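ABC transporter (Caldanaerobius, PDB 4G68) probably serves as the extracellular solute-binding component of an ABC transporter, capturing sugars released from xylan for uptake by this thermophilic bacterium. Local coordinates at residues S347-D350 and A354-L357; P51-V56 and E74-N79. All coordinates share one frame; numbering follows the deposited sequence.

Contact 1: S347-D350 and A354-L357; sequences SDMD and ATGL
Two first torsions bring Asp350 and Thr355 together: Asp350 sets CG anti to its carbonyl carbon (chi1 -88°), and Thr355 places OG1 between its backbone N and carbonyl carbon. The two side chains meet at about a right angle. Thr355 OG1 donates to Asp350 OD1 over 2.6 Å, reaching the anti side of that oxygen from 28° outside the carboxylate plane. The same hydroxyl oxygen lies 3.7 Å from Met349 CE, which the bend at the end of the methionine chain brings round to it. The carboxylate also lies against Gly356, with Asp350 CG 3.5 Å from Gly356 N. On the backbone, Ala354 N gives a weak bond to Asp350 O, 2.6 Å long but bent to 126° at the hydrogen. Ala354 has left helical geometry with positive phi, and the chain doubles back until the CA atoms of Asp350 and Gly356 are 4.4 Å apart. An alanine at Asp350 would probably leave the Thr355 hydroxyl without this acceptor and take away the carboxylate's share of the packing on Gly356. Asp350 OD2 lies close to Asp151 OD2, a proximity of like charges that could raise the pKa of one of the acids. This buried turn ends helix 332-353 and leads into strand 357-358, where Leu357 pairs with Gln152 of strand 144-160, while Met349 and Thr355 face helix 52-66.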
# COMPACT_ATOMS: atom_id res chain seq x y z
N SER C 347 -6.99 13.08 -0.68
CA SER C 347 -7.40 12.41 0.58
C SER C 347 -8.94 12.21 0.60
O SER C 347 -9.44 11.11 0.92
CB SER C 347 -6.95 13.23 1.78
OG SER C 347 -7.35 12.61 3.03
N ASP C 348 -9.71 13.28 0.30
CA ASP C 348 -11.19 13.17 0.26
C ASP C 348 -11.68 12.24 -0.88
O ASP C 348 -12.62 11.46 -0.71
CB ASP C 348 -11.81 14.53 -0.01
CG ASP C 348 -11.76 15.47 1.17
OD1 ASP C 348 -11.20 15.12 2.23
OD2 ASP C 348 -12.38 16.58 1.00
N MET C 349 -11.03 12.34 -2.05
CA MET C 349 -11.33 11.46 -3.17
C MET C 349 -11.15 10.00 -2.70
O MET C 349 -12.05 9.19 -2.87
CB MET C 349 -10.37 11.74 -4.35
CG MET C 349 -10.55 10.79 -5.54
SD MET C 349 -9.21 10.79 -6.74
CE MET C 349 -7.99 9.73 -5.95
N ASP C 350 -10.00 9.70 -2.09
CA ASP C 350 -9.60 8.32 -1.64
C ASP C 350 -10.68 7.74 -0.74
O ASP C 350 -11.14 6.60 -0.93
CB ASP C 350 -8.30 8.39 -0.79
CG ASP C 350 -7.03 8.32 -1.60
OD1 ASP C 350 -7.10 8.07 -2.84
OD2 ASP C 350 -5.92 8.52 -0.97
N ALA C 354 -12.56 4.77 -2.16
CA ALA C 354 -11.83 3.62 -1.57
C ALA C 354 -10.50 3.25 -2.27
O ALA C 354 -10.00 2.13 -2.17
CB ALA C 354 -12.76 2.39 -1.37
N THR C 355 -9.91 4.23 -2.94
CA THR C 355 -8.55 4.11 -3.49
C THR C 355 -7.49 4.34 -2.42
O THR C 355 -6.31 4.02 -2.62
CB THR C 355 -8.25 5.14 -4.63
OG1 THR C 355 -8.61 6.48 -4.20
CG2 THR C 355 -8.93 4.76 -5.91
N GLY C 356 -7.91 4.92 -1.29
CA GLY C 356 -7.03 5.02 -0.13
C GLY C 356 -7.75 5.23 1.19
O GLY C 356 -8.98 5.26 1.23
N LEU C 357 -6.97 5.31 2.27
CA LEU C 357 -7.49 5.77 3.56
C LEU C 357 -7.04 7.24 3.79
O LEU C 357 -5.83 7.54 3.64
CB LEU C 357 -6.97 4.87 4.67
CG LEU C 357 -7.60 3.48 4.65
CD1 LEU C 357 -6.67 2.49 5.35
CD2 LEU C 357 -9.03 3.49 5.23

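Contact 2: P51-V56 and E74-N79; sequences PAKTKV and ESVTEN
Van der Waals contact of charged ends with valine methyls, Lys53 NZ with Val76 and Glu74 OE1 with Val56, joins the two segments directly, without a hydrogen bond between them. Val56 CG1 comes within 3.7 Å of Glu74 OE1, the two side chains crossing at a slant. Lys53 runs extended as far as a bend in its last torsion (chi4 60°), which brings NZ to 3.8 Å from Val76 CG1. The polar link goes through a water within hydrogen-bonding distance of Lys53 O (2.8 Å) and Glu74 OE2 (2.7 Å); it has more acceptors in reach than protons, so not all of them can be served at once. Glu74 starts with CG between its backbone N and carbonyl carbon (chi1 63°), then runs extended beyond CG. Its other oxygen, OE1, is hydrogen-bonded to Asn45 ND2 of strand 40-45. As for charge, Lys53 NZ and Glu74 OE2 are 6.3 Å apart, too far for a salt bridge, though some long-range attraction is likely. The contact lies within the beta-alpha-beta unit of strand 40-45, helix 52-66 and strand 71-76, and buries just 132 Å². With methyl contacts and one water in place of direct bonds, its chemistry implies that the helix start is spaced from the strand by side chains and solvent.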
# COMPACT_ATOMS: atom_id res chain seq x y z
N PRO C 51 -12.49 4.97 -11.22
CA PRO C 51 -12.70 6.37 -11.61
C PRO C 51 -11.65 7.38 -11.07
O PRO C 51 -11.84 8.59 -11.26
CB PRO C 51 -14.10 6.65 -11.01
CG PRO C 51 -14.08 5.87 -9.73
CD PRO C 51 -13.35 4.59 -10.08
N ALA C 52 -10.57 6.90 -10.43
CA ALA C 52 -9.53 7.80 -9.87
C ALA C 52 -8.97 8.74 -10.93
O ALA C 52 -8.94 9.96 -10.71
CB ALA C 52 -8.41 7.02 -9.20
N LYS C 53 -8.60 8.18 -12.09
CA LYS C 53 -8.00 8.95 -13.20
C LYS C 53 -8.89 10.13 -13.60
O LYS C 53 -8.39 11.24 -13.79
CB LYS C 53 -7.68 8.05 -14.40
CG LYS C 53 -7.04 8.77 -15.59
CD LYS C 53 -7.19 7.90 -16.85
CE LYS C 53 -6.82 8.64 -18.13
NZ LYS C 53 -5.38 9.06 -18.04
N THR C 54 -10.20 9.87 -13.73
CA THR C 54 -11.23 10.89 -14.05
C THR C 54 -11.37 11.88 -12.90
O THR C 54 -11.43 13.10 -13.11
CB THR C 54 -12.62 10.24 -14.33
OG1 THR C 54 -12.53 9.36 -15.47
CG2 THR C 54 -13.74 11.29 -14.56
N LYS C 55 -11.41 11.36 -11.67
CA LYS C 55 -11.48 12.22 -10.49
C LYS C 55 -10.31 13.19 -10.30
O LYS C 55 -10.51 14.37 -9.90
CB LYS C 55 -11.71 11.37 -9.25
CG LYS C 55 -13.01 10.59 -9.35
CD LYS C 55 -14.20 11.50 -9.16
CE LYS C 55 -14.45 11.63 -7.69
NZ LYS C 55 -15.48 12.66 -7.48
N VAL C 56 -9.11 12.69 -10.59
CA VAL C 56 -7.90 13.47 -10.37
C VAL C 56 -7.85 14.59 -11.40
O VAL C 56 -7.55 15.74 -11.05
CB VAL C 56 -6.62 12.59 -10.43
CG1 VAL C 56 -5.35 13.45 -10.32
CG2 VAL C 56 -6.65 11.63 -9.26
N GLU C 74 -0.58 17.60 -15.45
CA GLU C 74 -0.17 16.34 -14.84
C GLU C 74 0.38 15.37 -15.86
O GLU C 74 0.07 15.46 -17.05
CB GLU C 74 -1.34 15.71 -14.04
CG GLU C 74 -2.54 15.33 -14.90
CD GLU C 74 -3.54 14.40 -14.21
OE1 GLU C 74 -3.15 13.67 -13.26
OE2 GLU C 74 -4.71 14.38 -14.67
N SER C 75 1.21 14.44 -15.41
CA SER C 75 1.52 13.28 -16.22
C SER C 75 1.32 12.02 -15.34
O SER C 75 1.86 11.91 -14.23
CB SER C 75 2.92 13.40 -16.84
OG SER C 75 3.49 12.12 -17.20
N VAL C 76 0.49 11.09 -15.82
CA VAL C 76 0.12 9.91 -15.03
C VAL C 76 0.82 8.64 -15.54
O VAL C 76 0.88 8.39 -16.75
CB VAL C 76 -1.41 9.77 -14.95
CG1 VAL C 76 -2.07 9.97 -16.30
CG2 VAL C 76 -1.82 8.46 -14.31
N THR C 77 1.36 7.86 -14.61
CA THR C 77 2.15 6.68 -14.95
C THR C 77 1.73 5.56 -14.04
O THR C 77 1.56 5.80 -12.84
CB THR C 77 3.66 6.94 -14.74
OG1 THR C 77 4.05 8.13 -15.43
CG2 THR C 77 4.50 5.73 -15.23
N GLU C 78 1.61 4.35 -14.60
CA GLU C 78 1.30 3.16 -13.81
C GLU C 78 2.28 3.01 -12.64
O GLU C 78 3.51 3.19 -12.80
CB GLU C 78 1.23 1.89 -14.69
CG GLU C 78 0.91 0.58 -13.92
CD GLU C 78 2.10 -0.01 -13.19
OE1 GLU C 78 3.24 0.13 -13.69
OE2 GLU C 78 1.93 -0.58 -12.07
N ASN C 79 1.71 2.72 -11.47
CA ASN C 79 2.44 2.44 -10.23
C ASN C 79 3.91 1.91 -10.34
O ASN C 79 4.88 2.54 -9.83
CB ASN C 79 1.55 1.44 -9.42
CG ASN C 79 2.19 1.01 -8.16
OD1 ASN C 79 2.85 1.82 -7.50
ND2 ASN C 79 2.01 -0.26 -7.79
O HOH W 1 -5.75 12.12 -13.72

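Helix 52-66 is common ground for both contacts: contact 2 sets its first turn against strand 71-76, while the residues of contact 1 pack on the same turn, Met349 SD coming 3.6 Å from Lys55 CB and Thr355 CG2 4.0 Å from Ala52 CB. The centres of the two contacts are about 13 Å apart. Contact 1 is the more buried, its centre about 12 Å from the centre of the chain, against about 17 Å for the centre of contact 2, which is partly open at its lysine. Their chemistry follows: a direct hydroxyl-carboxylate bond within a local turn in the first, methyl contacts and a water between successive elements of a beta-alpha-beta unit in the second.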